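Local coordinates for envelope glycoprotein (Bourbon virus, PDB 5ZKX), which probably drives fusion of the viral envelope with host membranes, as in related class III fusion glycoproteins such as baculovirus gp64, and is captured here as a postfusion trimer, at residues 31-36 and 259-264. Sequence-based numbering, arbitrary orientation.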
loop_
_atom_site.group_PDB
_atom_site.type_symbol
_atom_site.label_atom_id
_atom_site.label_comp_id
_atom_site.label_asym_id
_atom_site.label_seq_id
_atom_site.Cartn_x
_atom_site.Cartn_y
_atom_site.Cartn_z
ATOM N N LYS A 31 7.446 27.811 -11.592
ATOM C CA LYS A 31 6.847 27.856 -12.921
ATOM C C LYS A 31 7.431 26.737 -13.775
ATOM O O LYS A 31 8.648 26.675 -13.979
ATOM C CB LYS A 31 7.101 29.220 -13.559
ATOM C CG LYS A 31 6.276 29.516 -14.793
ATOM C CD LYS A 31 6.713 30.832 -15.407
ATOM C CE LYS A 31 5.771 31.281 -16.511
ATOM N NZ LYS A 31 6.240 32.549 -17.139
ATOM N N VAL A 32 6.565 25.851 -14.271
ATOM C CA VAL A 32 6.991 24.659 -14.992
ATOM C C VAL A 32 6.143 24.493 -16.246
ATOM O O VAL A 32 5.016 24.989 -16.340
ATOM C CB VAL A 32 6.894 23.382 -14.124
ATOM C CG1 VAL A 32 7.773 23.490 -12.891
ATOM C CG2 VAL A 32 5.446 23.113 -13.728
ATOM N N THR A 33 6.708 23.787 -17.219
ATOM C CA THR A 33 5.933 23.227 -18.316
ATOM C C THR A 33 5.572 21.793 -17.946
ATOM O O THR A 33 6.454 20.990 -17.622
ATOM C CB THR A 33 6.714 23.279 -19.628
ATOM O OG1 THR A 33 6.665 24.610 -20.158
ATOM C CG2 THR A 33 6.115 22.321 -20.644
ATOM N N LYS A 34 4.283 21.479 -17.970
ATOM C CA LYS A 34 3.779 20.189 -17.521
ATOM C C LYS A 34 3.273 19.410 -18.727
ATOM O O LYS A 34 2.356 19.862 -19.421
ATOM C CB LYS A 34 2.674 20.371 -16.482
ATOM C CG LYS A 34 2.112 19.077 -15.925
ATOM C CD LYS A 34 0.847 19.344 -15.134
ATOM C CE LYS A 34 0.128 18.058 -14.778
ATOM N NZ LYS A 34 -1.079 18.321 -13.945
ATOM N N THR A 35 3.874 18.249 -18.974
ATOM C CA THR A 35 3.542 17.412 -20.121
ATOM C C THR A 35 2.689 16.233 -19.671
ATOM O O THR A 35 3.069 15.507 -18.748
ATOM C CB THR A 35 4.812 16.906 -20.803
ATOM O OG1 THR A 35 5.728 17.994 -20.977
ATOM C CG2 THR A 35 4.487 16.295 -22.158
ATOM N N THR A 36 1.543 16.042 -20.324
ATOM C CA THR A 36 0.652 14.930 -20.028
ATOM C C THR A 36 0.269 14.214 -21.319
ATOM O O THR A 36 0.428 14.743 -22.422
ATOM C CB THR A 36 -0.618 15.390 -19.289
ATOM O OG1 THR A 36 -1.284 16.406 -20.049
ATOM C CG2 THR A 36 -0.267 15.941 -17.917
ATOM N N LYS A 259 8.944 20.170 -16.248
ATOM C CA LYS A 259 10.195 20.801 -16.636
ATOM C C LYS A 259 10.182 22.256 -16.200
ATOM O O LYS A 259 9.254 23.004 -16.525
ATOM C CB LYS A 259 10.437 20.712 -18.143
ATOM C CG LYS A 259 11.877 21.020 -18.527
ATOM C CD LYS A 259 12.088 20.920 -20.020
ATOM C CE LYS A 259 13.547 20.674 -20.344
ATOM N NZ LYS A 259 13.872 21.041 -21.748
ATOM N N ASN A 260 11.211 22.645 -15.465
ATOM C CA ASN A 260 11.363 24.028 -15.053
ATOM C C ASN A 260 11.805 24.864 -16.244
ATOM O O ASN A 260 12.873 24.621 -16.815
ATOM C CB ASN A 260 12.385 24.117 -13.922
ATOM C CG ASN A 260 12.392 25.466 -13.244
ATOM O OD1 ASN A 260 11.424 26.218 -13.318
ATOM N ND2 ASN A 260 13.493 25.784 -12.577
ATOM N N GLU A 261 10.982 25.834 -16.639
ATOM C CA GLU A 261 11.501 26.907 -17.470
ATOM C C GLU A 261 12.674 27.546 -16.738
ATOM O O GLU A 261 12.798 27.424 -15.516
ATOM C CB GLU A 261 10.403 27.923 -17.779
ATOM C CG GLU A 261 9.458 27.464 -18.880
ATOM C CD GLU A 261 8.001 27.690 -18.538
ATOM O OE1 GLU A 261 7.150 26.903 -19.005
ATOM O OE2 GLU A 261 7.707 28.654 -17.802
ATOM N N LYS A 262 13.540 28.243 -17.483
ATOM C CA LYS A 262 14.904 28.417 -16.989
ATOM C C LYS A 262 15.515 27.026 -16.874
ATOM O O LYS A 262 15.568 26.470 -15.772
ATOM C CB LYS A 262 14.979 29.165 -15.647
ATOM C CG LYS A 262 14.578 30.628 -15.698
ATOM C CD LYS A 262 15.631 31.457 -16.404
ATOM C CE LYS A 262 15.058 32.111 -17.646
ATOM N NZ LYS A 262 16.118 32.734 -18.486
ATOM N N GLN A 263 15.995 26.486 -18.005
ATOM C CA GLN A 263 16.027 25.079 -18.422
ATOM C C GLN A 263 14.836 24.714 -19.296
ATOM O O GLN A 263 14.582 23.529 -19.532
ATOM C CB GLN A 263 16.073 24.112 -17.235
ATOM C CG GLN A 263 17.470 23.748 -16.783
ATOM C CD GLN A 263 17.861 24.455 -15.506
ATOM O OE1 GLN A 263 17.087 24.506 -14.548
ATOM N NE2 GLN A 263 19.068 25.009 -15.483
ATOM N N LYS A 264 14.109 25.715 -19.794
ATOM C CA LYS A 264 13.198 25.463 -20.906
ATOM C C LYS A 264 13.968 25.239 -22.204
ATOM O O LYS A 264 13.646 24.328 -22.976
ATOM C CB LYS A 264 12.217 26.624 -21.066
ATOM C CG LYS A 264 11.454 26.598 -22.384
ATOM C CD LYS A 264 10.285 27.570 -22.386
ATOM C CE LYS A 264 9.513 27.494 -23.692
ATOM N NZ LYS A 264 8.185 28.166 -23.602
#
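Thr33 and Lys259 form a hydrogen-bonded antiparallel pair where strand 256-260 pairs with strand 26-36 in a mixed beta-sheet, a compact example of how a side-chain bond can supplement the backbone bonds of a strand pair. Thr33 N donates to Lys259 O, and Lys259 N returns a bond of 3.0 Å to Thr33 O. Farther along, at Glu261, the chain is in a loop, and the side chain of Glu261 meets that of Thr33 at about a right angle. Glu261 OE2 lies alongside the extended aliphatic stem of Lys31, 3.4 Å from Lys31 CD. The ammonium group stays beyond salt-bridge range, Lys31 NZ being 4.2 Å from Glu261 OE2, so any electrostatic help is probably modest. On the face opposite Thr33 and Lys259, the side chains of Val32 and Asn260 touch Phe245. The carboxylate of Glu261 is held, probably loosely given the poor order of this residue, by the hydroxyl of Thr33. With chi1 at -78°, Thr33 OG1 sits beside its own backbone N, and from there it donates to the anti lone pair of Glu261 OE1, with 2.6 Å between Thr33 OG1 and Glu261 OE1.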